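Local coordinates for protein 4-aminobutyrate transaminase (Acinetobacter baumannii, PDB 6WOP) that probably catalyses the pyridoxal 5'-phosphate-dependent transfer of the amino group of 4-aminobutyrate to 2-oxoglutarate, as a class-III aminotransferase, at residues I45-G50 with N377-L382; N95-I100 with G250-M255; T146-G151 with A165-A170; D182-S187 with A220-R225. All blocks are in the same frame, centred on the assembly; numbering follows the deposited sequence.

Interaction 1 stands apart from the others: it joins two strands of one seven-stranded sheet, and its centre is about 31 Å from the centre of interaction 3 and about 35 Å from that of interaction 4. Interactions 2, 3 and 4 gather round the second seven-stranded sheet, which includes 131-135, 167-170 and 201-206. Interaction 4 touches both of its neighbours, through Leu-223 CD1 against Met-255 CE of interaction 2 (3.9 Å) and Ser-187 OG against Ala-170 CB of interaction 3 (3.2 Å). Along the chain, interactions 3 and 4 follow in series within the loop closed by interaction 2, itself nested inside interaction 1. A bound tartrate marks the Arg-225 end of interaction 4.

Interaction 1 (I45-G50 with N377-L382); sequences IDFAGG and NGLLLL
The Phe-47 ring carries the methyl Leu-379 CD1 on one face, 3.7 Å from the ring centroid and only 10° off the ring normal, which identifies a CH-pi contact centred on the ring. Leu-379 reaches it because its CG stands anti to the backbone N (chi1 177°), and the same CD1 also meets Ile-45 CG2 at 3.7 Å. Leu-381 CD2 comes up obliquely beside Phe-47 CD2, the two side chains lying alongside and pointing the same way. Helices 364-376 and 401-416 pack on Leu-379 and Leu-381.

The second flat group, the Asp-46 carboxylate, turns OD1 back to its own chain. Ala-48 N and Gly-49 N both donate to Asp-46 OD1, at 2.7 and 2.8 Å respectively, from the same face of its plane; the first bond is an Asx turn, and the second completes an Asx motif. Leu-380 shares this side of the sheet, and its CD2 touches Ala-48 CB, which also rests on Leu-382 CG at 3.6 Å.

Between these two layers the backbones pair in parallel, inside a mixed seven-stranded sheet. Ile-45 N donates to Gly-378 O, and Leu-380 N to Ile-45 O in an almost straight bond of 174°; Phe-47 N to Leu-380 O, at 3.1 Å, is more bent.

Direct pairing between the two segments thus stops after Phe-47: the carboxylate takes two amides, and a water links Phe-47 O to Leu-382 N where the segments no longer bond directly, while leucines and the phenylalanine seal the buried join with apolar surface.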
loop_
_atom_site.group_PDB
_atom_site.type_symbol
_atom_site.label_atom_id
_atom_site.label_comp_id
_atom_site.label_asym_id
_atom_site.label_seq_id
_atom_site.Cartn_x
_atom_site.Cartn_y
_atom_site.Cartn_z
ATOM N N ILE A 45 44.013 -5.171 13.737
ATOM C CA ILE A 45 44.003 -5.995 12.533
ATOM C C ILE A 45 42.563 -5.976 12.068
ATOM O O ILE A 45 41.657 -6.221 12.863
ATOM C CB ILE A 45 44.489 -7.428 12.817
ATOM C CG1 ILE A 45 45.963 -7.431 13.227
ATOM C CG2 ILE A 45 44.128 -8.394 11.643
ATOM C CD1 ILE A 45 46.486 -8.771 13.845
ATOM N N ASP A 46 42.350 -5.711 10.807
ATOM C CA ASP A 46 40.991 -5.504 10.307
ATOM C C ASP A 46 40.417 -6.822 9.781
ATOM O O ASP A 46 40.719 -7.234 8.655
ATOM C CB ASP A 46 41.050 -4.426 9.217
ATOM C CG ASP A 46 39.691 -4.142 8.613
ATOM O OD1 ASP A 46 38.671 -4.541 9.236
ATOM O OD2 ASP A 46 39.656 -3.531 7.489
ATOM N N PHE A 47 39.535 -7.460 10.550
ATOM C CA PHE A 47 38.717 -8.535 9.994
ATOM C C PHE A 47 37.298 -8.070 9.638
ATOM O O PHE A 47 36.383 -8.905 9.552
ATOM C CB PHE A 47 38.593 -9.700 10.968
ATOM C CG PHE A 47 39.799 -10.674 10.972
ATOM C CD1 PHE A 47 40.995 -10.347 10.342
ATOM C CD2 PHE A 47 39.703 -11.900 11.623
ATOM C CE1 PHE A 47 42.114 -11.223 10.359
ATOM C CE2 PHE A 47 40.805 -12.788 11.611
ATOM C CZ PHE A 47 42.012 -12.440 10.996
ATOM N N ALA A 48 37.095 -6.767 9.461
ATOM C CA ALA A 48 35.784 -6.212 9.110
ATOM C C ALA A 48 35.706 -5.701 7.692
ATOM O O ALA A 48 34.629 -5.756 7.086
ATOM C CB ALA A 48 35.426 -5.041 10.040
ATOM N N GLY A 49 36.795 -5.145 7.183
ATOM C CA GLY A 49 36.795 -4.671 5.818
ATOM C C GLY A 49 35.749 -3.605 5.577
ATOM O O GLY A 49 35.199 -3.529 4.473
ATOM N N GLY A 50 35.437 -2.793 6.587
ATOM C CA GLY A 50 34.362 -1.810 6.417
ATOM C C GLY A 50 33.035 -2.460 6.083
ATOM O O GLY A 50 32.187 -1.824 5.447
ATOM N N ASN A 377 42.651 -6.835 22.225
ATOM C CA ASN A 377 43.975 -7.290 21.808
ATOM C C ASN A 377 44.283 -6.991 20.338
ATOM O O ASN A 377 45.128 -7.660 19.730
ATOM C CB ASN A 377 44.166 -8.775 22.118
ATOM C CG ASN A 377 44.232 -9.034 23.598
ATOM O OD1 ASN A 377 45.273 -8.889 24.214
ATOM N ND2 ASN A 377 43.104 -9.345 24.189
ATOM N N GLY A 378 43.670 -5.942 19.786
ATOM C CA GLY A 378 44.072 -5.427 18.480
ATOM C C GLY A 378 43.504 -6.160 17.284
ATOM O O GLY A 378 44.170 -6.246 16.223
ATOM N N LEU A 379 42.283 -6.660 17.403
ATOM C CA LEU A 379 41.621 -7.419 16.345
ATOM C C LEU A 379 40.162 -6.964 16.247
ATOM O O LEU A 379 39.417 -7.047 17.211
ATOM C CB LEU A 379 41.730 -8.941 16.608
ATOM C CG LEU A 379 40.979 -9.743 15.537
ATOM C CD1 LEU A 379 41.616 -9.574 14.051
ATOM C CD2 LEU A 379 40.818 -11.199 15.989
ATOM N N LEU A 380 39.759 -6.451 15.086
ATOM C CA LEU A 380 38.422 -5.910 14.883
ATOM C C LEU A 380 37.555 -6.986 14.261
ATOM O O LEU A 380 37.784 -7.352 13.103
ATOM C CB LEU A 380 38.493 -4.688 13.957
ATOM C CG LEU A 380 37.159 -4.067 13.479
ATOM C CD1 LEU A 380 36.314 -3.632 14.667
ATOM C CD2 LEU A 380 37.401 -2.854 12.583
ATOM N N LEU A 381 36.506 -7.419 14.990
ATOM C CA LEU A 381 35.596 -8.490 14.585
ATOM C C LEU A 381 34.165 -7.994 14.503
ATOM O O LEU A 381 33.733 -7.225 15.369
ATOM C CB LEU A 381 35.612 -9.663 15.618
ATOM C CG LEU A 381 36.907 -10.485 15.739
ATOM C CD1 LEU A 381 36.823 -11.606 16.840
ATOM C CD2 LEU A 381 37.194 -11.060 14.351
ATOM N N LEU A 382 33.416 -8.481 13.499
ATOM C CA LEU A 382 31.983 -8.199 13.384
ATOM C C LEU A 382 31.108 -9.395 13.756
ATOM O O LEU A 382 31.450 -10.544 13.456
ATOM C CB LEU A 382 31.624 -7.800 11.964
ATOM C CG LEU A 382 32.415 -6.638 11.339
ATOM C CD1 LEU A 382 32.028 -6.580 9.878
ATOM C CD2 LEU A 382 32.101 -5.329 12.062
HETATM O O HOH W 1 34.915 -10.099 11.828
#

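Interaction 2 (N95-I100 with G250-M255); sequences NERAPI and GKLFAM
Apolar contacts account for the meeting of these segments, beginning with Pro-99 and Phe-253. Pro-99 CD approaches Phe-253 CD2 to 3.6 Å, and the neighbouring ring atom Phe-253 CE2 lies 3.8 Å from Ala-98 CA, so the phenyl group is met by two consecutive residues just past the end of helix 85-97. Both approaches are oblique to the ring. The next proline ring atom, Pro-99 CG, lies 3.9 Å from Met-255 CB, the two side chains crossing at about a right angle; the methionine then bends at chi2 and chi3, leading its sulfur end away. The aliphatic part of Arg-97 makes a further contact: Arg-97 CB sits 3.8 Å from Leu-252 CD2, with Arg-97 CD almost as near, so one methyl spans two carbons of the extended arginine chain.

The polar interactions hold each partner from its own side. Arg-97 NE is salt-bridged to Glu-317, and Arg-97 NH1 bonds to Arg-93 O while lying 3.5 Å from Glu-96 OE2. In the other segment, the carboxylate of Glu-241 accepts from Ala-254 N and Met-255 N, while Asn-256 OD1 accepts from Phe-253 N.

Pro-99 is the centre of an inverse gamma turn (phi/psi -82°/83°). The contact docks this turn, which follows helix 85-97, onto the loop linking strands 236-240 and 264-267, at the sheet of the large domain seen in fold-type I aminotransferases.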
loop_
_atom_site.group_PDB
_atom_site.type_symbol
_atom_site.label_atom_id
_atom_site.label_comp_id
_atom_site.label_asym_id
_atom_site.label_seq_id
_atom_site.Cartn_x
_atom_site.Cartn_y
_atom_site.Cartn_z
ATOM N N ASN A 95 29.970 -6.530 -17.874
ATOM C CA ASN A 95 29.185 -7.360 -18.804
ATOM C C ASN A 95 29.983 -8.579 -19.224
ATOM O O ASN A 95 29.448 -9.689 -19.366
ATOM C CB ASN A 95 28.809 -6.606 -20.082
ATOM C CG ASN A 95 27.804 -5.510 -19.859
ATOM O OD1 ASN A 95 27.043 -5.558 -18.895
ATOM N ND2 ASN A 95 27.815 -4.508 -20.728
ATOM N N GLU A 96 31.278 -8.397 -19.447
ATOM C CA GLU A 96 32.075 -9.521 -19.903
ATOM C C GLU A 96 32.179 -10.602 -18.823
ATOM O O GLU A 96 32.198 -11.791 -19.130
ATOM C CB GLU A 96 33.480 -9.001 -20.282
ATOM C CG GLU A 96 34.454 -10.106 -20.693
ATOM C CD GLU A 96 35.910 -9.647 -20.516
ATOM O OE1 GLU A 96 36.751 -10.424 -19.976
ATOM O OE2 GLU A 96 36.192 -8.479 -20.891
ATOM N N ARG A 97 32.244 -10.201 -17.561
ATOM C CA ARG A 97 32.533 -11.105 -16.461
ATOM C C ARG A 97 31.308 -11.682 -15.756
ATOM O O ARG A 97 31.430 -12.712 -15.064
ATOM C CB ARG A 97 33.369 -10.349 -15.450
ATOM C CG ARG A 97 34.778 -10.054 -15.972
ATOM C CD ARG A 97 35.511 -8.989 -15.100
ATOM N NE ARG A 97 36.943 -8.876 -15.469
ATOM C CZ ARG A 97 37.355 -8.307 -16.611
ATOM N NH1 ARG A 97 36.449 -7.768 -17.445
ATOM N NH2 ARG A 97 38.666 -8.267 -16.942
ATOM N N ALA A 98 30.167 -11.058 -15.888
ATOM C CA ALA A 98 29.011 -11.413 -15.046
ATOM C C ALA A 98 28.356 -12.687 -15.561
ATOM O O ALA A 98 28.265 -12.888 -16.768
ATOM C CB ALA A 98 27.971 -10.297 -15.066
ATOM N N PRO A 99 27.859 -13.539 -14.678
ATOM C CA PRO A 99 27.203 -14.781 -15.148
ATOM C C PRO A 99 25.743 -14.549 -15.557
ATOM O O PRO A 99 24.801 -14.832 -14.833
ATOM C CB PRO A 99 27.317 -15.711 -13.930
ATOM C CG PRO A 99 27.482 -14.791 -12.744
ATOM C CD PRO A 99 28.225 -13.566 -13.241
ATOM N N ILE A 100 25.561 -14.079 -16.781
ATOM C CA ILE A 100 24.275 -13.673 -17.351
ATOM C C ILE A 100 24.126 -14.453 -18.653
ATOM O O ILE A 100 25.080 -14.558 -19.427
ATOM C CB ILE A 100 24.217 -12.147 -17.630
ATOM C CG1 ILE A 100 24.240 -11.321 -16.311
ATOM C CG2 ILE A 100 22.985 -11.784 -18.585
ATOM C CD1 ILE A 100 23.003 -11.642 -15.391
ATOM N N GLY A 250 35.642 -16.579 -3.566
ATOM C CA GLY A 250 36.651 -17.424 -4.207
ATOM C C GLY A 250 36.425 -17.552 -5.701
ATOM O O GLY A 250 37.221 -18.213 -6.395
ATOM N N LYS A 251 35.381 -16.904 -6.208
ATOM C CA LYS A 251 35.177 -16.614 -7.627
ATOM C C LYS A 251 34.673 -15.186 -7.657
ATOM O O LYS A 251 34.345 -14.635 -6.608
ATOM C CB LYS A 251 34.183 -17.585 -8.307
ATOM C CG LYS A 251 34.687 -19.076 -8.307
ATOM C CD LYS A 251 33.660 -19.970 -9.043
ATOM C CE LYS A 251 34.085 -21.410 -9.137
ATOM N NZ LYS A 251 35.374 -21.486 -9.883
ATOM N N LEU A 252 34.611 -14.559 -8.838
ATOM C CA LEU A 252 34.338 -13.120 -8.820
ATOM C C LEU A 252 32.971 -12.843 -8.206
ATOM O O LEU A 252 32.829 -12.018 -7.285
ATOM C CB LEU A 252 34.434 -12.558 -10.219
ATOM C CG LEU A 252 34.341 -11.030 -10.330
ATOM C CD1 LEU A 252 35.505 -10.371 -9.562
ATOM C CD2 LEU A 252 34.325 -10.623 -11.797
ATOM N N PHE A 253 31.951 -13.581 -8.657
ATOM C CA PHE A 253 30.586 -13.527 -8.117
ATOM C C PHE A 253 30.270 -14.852 -7.429
ATOM O O PHE A 253 30.649 -15.914 -7.927
ATOM C CB PHE A 253 29.559 -13.341 -9.225
ATOM C CG PHE A 253 29.626 -11.962 -9.871
ATOM C CD1 PHE A 253 29.010 -10.892 -9.275
ATOM C CD2 PHE A 253 30.348 -11.771 -11.032
ATOM C CE1 PHE A 253 29.115 -9.615 -9.838
ATOM C CE2 PHE A 253 30.443 -10.498 -11.605
ATOM C CZ PHE A 253 29.818 -9.436 -11.003
ATOM N N ALA A 254 29.543 -14.810 -6.316
ATOM C CA ALA A 254 29.125 -16.085 -5.725
ATOM C C ALA A 254 28.326 -16.912 -6.729
ATOM O O ALA A 254 28.397 -18.137 -6.723
ATOM C CB ALA A 254 28.278 -15.811 -4.485
ATOM N N MET A 255 27.568 -16.257 -7.607
ATOM C CA MET A 255 26.755 -16.990 -8.581
ATOM C C MET A 255 27.643 -17.755 -9.543
ATOM O O MET A 255 27.185 -18.699 -10.196
ATOM C CB MET A 255 25.869 -16.004 -9.353
ATOM C CG MET A 255 24.684 -15.429 -8.586
ATOM S SD MET A 255 23.595 -16.737 -7.962
ATOM C CE MET A 255 23.049 -17.445 -9.531
#

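Interaction 3 (T146-G151 with A165-A170); sequences TMAMTG and AGVFHA
His-169 sends its imidazole into the C-terminal end of helix 144-149, where His-169 NE2 donates to Met-149 O at 2.9 Å. The bond is imperfect: its N-H...O angle is 139°, and the nitrogen stands above the carbonyl plane by 68°. A weak second branch from His-169 NE2 runs to Thr-150 O at 3.4 Å. Ala-148 O, at 3.1 Å from His-169 NE2, is nearer than Thr-150 O, but its angle is too poor for a hydrogen bond; that oxygen lies instead at the ring edge, 3.0 Å from His-169 CE1.

The acceptors have other partners as well. Met-149 O also bonds to Thr-134 OG1, and Thr-150 O to Lys-157 NZ. Thr-146 O, one turn earlier, takes both Thr-150 N (2.9 Å) and Thr-150 OG1 (2.8 Å), from opposite faces of its plane. The far nitrogen of the imidazole, ND1, is bonded to Asp-195 of the third subunit, so this ring bridges a helix end and a subunit interface.

Val-167, with CG1 anti to its backbone N (chi1 179°), packs that methyl against the helix end, 4.1 Å from Met-149 CG and 3.5 Å from Ala-148 O. Helix and strand belong to the beta-alpha-beta unit formed by 131-135, 144-149 and 167-170.

A carboxylate at one nitrogen and helix-end carbonyls at the other would probably favour a protonated His-169, though the nearby Lys-157 would work against this; the two anchored nitrogens should restrain rotation of its buried ring.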
loop_
_atom_site.group_PDB
_atom_site.type_symbol
_atom_site.label_atom_id
_atom_site.label_comp_id
_atom_site.label_asym_id
_atom_site.label_seq_id
_atom_site.Cartn_x
_atom_site.Cartn_y
_atom_site.Cartn_z
ATOM N N THR A 146 13.585 -1.262 0.194
ATOM C CA THR A 146 14.536 -2.290 0.588
ATOM C C THR A 146 14.389 -2.679 2.062
ATOM O O THR A 146 14.767 -3.795 2.432
ATOM C CB THR A 146 16.001 -1.860 0.213
ATOM O OG1 THR A 146 16.320 -0.566 0.762
ATOM C CG2 THR A 146 16.092 -1.704 -1.331
ATOM N N MET A 147 13.830 -1.811 2.909
ATOM C CA MET A 147 13.536 -2.261 4.272
ATOM C C MET A 147 12.442 -3.319 4.256
ATOM O O MET A 147 12.477 -4.264 5.050
ATOM C CB MET A 147 13.025 -1.087 5.153
ATOM C CG MET A 147 14.098 -0.272 5.728
ATOM S SD MET A 147 13.274 0.909 6.929
ATOM C CE MET A 147 12.580 2.166 5.874
ATOM N N ALA A 148 11.419 -3.121 3.431
ATOM C CA ALA A 148 10.358 -4.130 3.330
ATOM C C ALA A 148 10.937 -5.444 2.827
ATOM O O ALA A 148 10.588 -6.513 3.305
ATOM C CB ALA A 148 9.248 -3.638 2.365
ATOM N N MET A 149 11.855 -5.378 1.876
ATOM C CA MET A 149 12.492 -6.593 1.368
ATOM C C MET A 149 13.368 -7.263 2.420
ATOM O O MET A 149 13.425 -8.504 2.491
ATOM C CB MET A 149 13.331 -6.220 0.127
ATOM C CG MET A 149 12.432 -5.867 -1.036
ATOM S SD MET A 149 13.417 -5.127 -2.436
ATOM C CE MET A 149 14.311 -6.610 -2.979
ATOM N N THR A 150 14.085 -6.457 3.211
ATOM C CA THR A 150 14.914 -6.960 4.299
ATOM C C THR A 150 14.064 -7.769 5.280
ATOM O O THR A 150 13.001 -7.297 5.720
ATOM C CB THR A 150 15.596 -5.753 4.985
ATOM O OG1 THR A 150 16.565 -5.222 4.039
ATOM C CG2 THR A 150 16.251 -6.140 6.335
ATOM N N GLY A 151 14.575 -8.969 5.656
ATOM C CA GLY A 151 13.780 -9.934 6.408
ATOM C C GLY A 151 14.171 -9.916 7.866
ATOM O O GLY A 151 14.389 -10.949 8.489
ATOM N N ALA A 165 3.226 -2.329 -0.078
ATOM C CA ALA A 165 2.508 -3.548 -0.401
ATOM C C ALA A 165 3.266 -4.400 -1.415
ATOM O O ALA A 165 4.068 -3.889 -2.205
ATOM C CB ALA A 165 1.141 -3.196 -0.989
ATOM N N GLY A 166 2.914 -5.701 -1.450
ATOM C CA GLY A 166 3.404 -6.615 -2.484
ATOM C C GLY A 166 4.793 -7.186 -2.227
ATOM O O GLY A 166 5.449 -7.658 -3.160
ATOM N N VAL A 167 5.275 -7.135 -0.989
ATOM C CA VAL A 167 6.560 -7.744 -0.623
ATOM C C VAL A 167 6.306 -8.844 0.390
ATOM O O VAL A 167 5.676 -8.586 1.427
ATOM C CB VAL A 167 7.500 -6.688 -0.027
ATOM C CG1 VAL A 167 8.900 -7.322 0.395
ATOM C CG2 VAL A 167 7.668 -5.567 -1.065
ATOM N N PHE A 168 6.839 -10.057 0.137
ATOM C CA PHE A 168 6.578 -11.158 1.058
ATOM C C PHE A 168 7.859 -11.932 1.310
ATOM O O PHE A 168 8.705 -12.018 0.429
ATOM C CB PHE A 168 5.447 -12.093 0.453
ATOM C CG PHE A 168 4.143 -11.334 0.289
ATOM C CD1 PHE A 168 3.363 -11.025 1.421
ATOM C CD2 PHE A 168 3.749 -10.875 -0.958
ATOM C CE1 PHE A 168 2.161 -10.244 1.266
ATOM C CE2 PHE A 168 2.593 -10.121 -1.110
ATOM C CZ PHE A 168 1.807 -9.813 0.002
ATOM N N HIS A 169 7.958 -12.581 2.478
ATOM C CA HIS A 169 9.170 -13.330 2.832
ATOM C C HIS A 169 8.952 -14.833 2.873
ATOM O O HIS A 169 8.088 -15.335 3.626
ATOM C CB HIS A 169 9.676 -12.858 4.183
ATOM C CG HIS A 169 10.132 -11.431 4.158
ATOM N ND1 HIS A 169 9.277 -10.381 4.420
ATOM C CD2 HIS A 169 11.335 -10.878 3.853
ATOM C CE1 HIS A 169 9.935 -9.231 4.300
ATOM N NE2 HIS A 169 11.184 -9.504 3.949
ATOM N N ALA A 170 9.798 -15.559 2.144
ATOM C CA ALA A 170 9.863 -17.022 2.247
ATOM C C ALA A 170 11.003 -17.448 3.187
ATOM O O ALA A 170 11.784 -16.603 3.659
ATOM C CB ALA A 170 10.047 -17.624 0.846
#

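Interaction 4 (D182-S187 with A220-R225); sequences DAAIES and AEFLKR
Arg-225 bends at chi3 (68°), turning its guanidinium back across Ile-185 toward Asp-182, while Asp-182 has CG anti to its carbonyl carbon (chi1 -82°), bringing OD1 close although the side chain sets off away from the other helix. Arg-225 NH1 then meets Asp-182 OD1 at 2.7 Å, nearly along the C-O axis and within the guanidinium plane; a weak branch from Arg-225 NH2 reaches the same OD1 at 3.2 Å. The carboxylate and guanidinium planes are steeply inclined. Arg-225 NH1 also bonds to Glu-221 OE2 at 3.0 Å, closing a three-residue salt-bridge network, and a water donates to both Asp-182 OD1 and Glu-221 OE2, which, with the shared Arg-225 NH1, probably offsets the closeness of the two carboxylates. Arg-225 NH2 has a further partner in a bound tartrate, probably from the crystallisation liquor.

Beneath this network, Ile-185 CG1 lies 3.9 Å above the Arg-225 guanidinium plane, displaced from its centre, and Ile-185 CD1 touches Phe-222 CE1 at 3.5 Å. Ala-184 CB is closer still to Phe-222 CE1, at 3.4 Å. Pro-173 packs on both Ala-184 and Phe-222.

The short helical segments run near parallel, their axes 10.2 Å apart at closest and crossing at -27°. Such side-by-side helices, leading into strands 201-206 and 236-240, belong to the alpha/beta layering of the large domain in fold-type I aminotransferases.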
loop_
_atom_site.group_PDB
_atom_site.type_symbol
_atom_site.label_atom_id
_atom_site.label_comp_id
_atom_site.label_asym_id
_atom_site.label_seq_id
_atom_site.Cartn_x
_atom_site.Cartn_y
_atom_site.Cartn_z
ATOM N N ASP A 182 13.419 -28.566 0.279
ATOM C CA ASP A 182 11.971 -28.777 0.099
ATOM C C ASP A 182 11.153 -27.763 0.875
ATOM O O ASP A 182 10.176 -27.194 0.350
ATOM C CB ASP A 182 11.596 -30.167 0.560
ATOM C CG ASP A 182 11.854 -31.226 -0.478
ATOM O OD1 ASP A 182 12.120 -30.893 -1.631
ATOM O OD2 ASP A 182 11.759 -32.409 -0.128
ATOM N N ALA A 183 11.488 -27.563 2.163
ATOM C CA ALA A 183 10.682 -26.637 2.968
ATOM C C ALA A 183 10.772 -25.230 2.439
ATOM O O ALA A 183 9.792 -24.466 2.511
ATOM C CB ALA A 183 11.129 -26.664 4.421
ATOM N N ALA A 184 11.970 -24.817 1.989
ATOM C CA ALA A 184 12.117 -23.466 1.454
ATOM C C ALA A 184 11.313 -23.297 0.170
ATOM O O ALA A 184 10.643 -22.271 -0.046
ATOM C CB ALA A 184 13.637 -23.182 1.232
ATOM N N ILE A 185 11.385 -24.275 -0.723
ATOM C CA ILE A 185 10.624 -24.160 -1.954
ATOM C C ILE A 185 9.137 -24.161 -1.630
ATOM O O ILE A 185 8.361 -23.350 -2.153
ATOM C CB ILE A 185 11.006 -25.315 -2.913
ATOM C CG1 ILE A 185 12.401 -25.090 -3.532
ATOM C CG2 ILE A 185 9.981 -25.468 -4.073
ATOM C CD1 ILE A 185 12.465 -23.960 -4.478
ATOM N N GLU A 186 8.729 -25.014 -0.702
ATOM C CA GLU A 186 7.315 -25.052 -0.321
ATOM C C GLU A 186 6.852 -23.714 0.213
ATOM O O GLU A 186 5.707 -23.310 -0.052
ATOM C CB GLU A 186 7.086 -26.162 0.719
ATOM C CG GLU A 186 5.694 -26.361 1.117
ATOM C CD GLU A 186 5.495 -27.608 1.998
ATOM O OE1 GLU A 186 6.355 -28.527 1.930
ATOM O OE2 GLU A 186 4.482 -27.641 2.759
ATOM N N SER A 187 7.729 -22.983 0.951
ATOM C CA SER A 187 7.305 -21.674 1.486
ATOM C C SER A 187 7.107 -20.641 0.381
ATOM O O SER A 187 6.206 -19.805 0.472
ATOM C CB SER A 187 8.310 -21.173 2.518
ATOM O OG SER A 187 9.446 -20.632 1.854
ATOM N N ALA A 220 22.871 -25.426 -4.170
ATOM C CA ALA A 220 22.650 -25.449 -5.622
ATOM C C ALA A 220 21.242 -25.950 -5.976
ATOM O O ALA A 220 20.603 -25.431 -6.899
ATOM C CB ALA A 220 23.689 -26.338 -6.336
ATOM N N GLU A 221 20.759 -26.981 -5.283
ATOM C CA GLU A 221 19.441 -27.528 -5.614
ATOM C C GLU A 221 18.356 -26.477 -5.414
ATOM O O GLU A 221 17.352 -26.435 -6.152
ATOM C CB GLU A 221 19.148 -28.770 -4.755
ATOM C CG GLU A 221 17.745 -29.377 -4.973
ATOM C CD GLU A 221 17.305 -30.254 -3.796
ATOM O OE1 GLU A 221 18.118 -30.508 -2.867
ATOM O OE2 GLU A 221 16.142 -30.685 -3.792
ATOM N N PHE A 222 18.535 -25.604 -4.427
ATOM C CA PHE A 222 17.518 -24.590 -4.224
ATOM C C PHE A 222 17.498 -23.597 -5.388
ATOM O O PHE A 222 16.427 -23.243 -5.885
ATOM C CB PHE A 222 17.726 -23.866 -2.889
ATOM C CG PHE A 222 16.602 -22.842 -2.593
ATOM C CD1 PHE A 222 15.343 -23.271 -2.222
ATOM C CD2 PHE A 222 16.815 -21.505 -2.757
ATOM C CE1 PHE A 222 14.347 -22.361 -1.981
ATOM C CE2 PHE A 222 15.833 -20.586 -2.487
ATOM C CZ PHE A 222 14.592 -21.020 -2.100
ATOM N N LEU A 223 18.680 -23.137 -5.836
ATOM C CA LEU A 223 18.739 -22.261 -7.002
ATOM C C LEU A 223 18.129 -22.889 -8.237
ATOM O O LEU A 223 17.418 -22.209 -8.985
ATOM C CB LEU A 223 20.189 -21.875 -7.323
ATOM C CG LEU A 223 20.767 -20.682 -6.590
ATOM C CD1 LEU A 223 22.146 -20.357 -7.137
ATOM C CD2 LEU A 223 19.860 -19.413 -6.624
ATOM N N LYS A 224 18.426 -24.175 -8.485
ATOM C CA LYS A 224 17.876 -24.744 -9.703
ATOM C C LYS A 224 16.369 -24.912 -9.578
ATOM O O LYS A 224 15.621 -24.606 -10.506
ATOM C CB LYS A 224 18.500 -26.111 -10.002
ATOM C CG LYS A 224 20.027 -26.060 -10.085
ATOM C CD LYS A 224 20.708 -27.447 -10.201
ATOM C CE LYS A 224 22.121 -27.518 -9.546
ATOM N NZ LYS A 224 23.266 -27.338 -10.476
ATOM N N ARG A 225 15.833 -25.315 -8.457
ATOM C CA ARG A 225 14.386 -25.381 -8.312
ATOM C C ARG A 225 13.727 -23.998 -8.379
ATOM O O ARG A 225 12.734 -23.815 -9.003
ATOM C CB ARG A 225 14.007 -26.164 -7.098
ATOM C CG ARG A 225 14.281 -27.633 -7.313
ATOM C CD ARG A 225 14.140 -28.440 -6.074
ATOM N NE ARG A 225 12.787 -28.507 -5.609
ATOM C CZ ARG A 225 12.442 -29.023 -4.452
ATOM N NH1 ARG A 225 13.341 -29.537 -3.669
ATOM N NH2 ARG A 225 11.200 -29.035 -4.090
HETATM O O HOH W 2 8.809 -29.351 -2.016
HETATM O O HOH W 3 14.833 -32.544 -2.162
#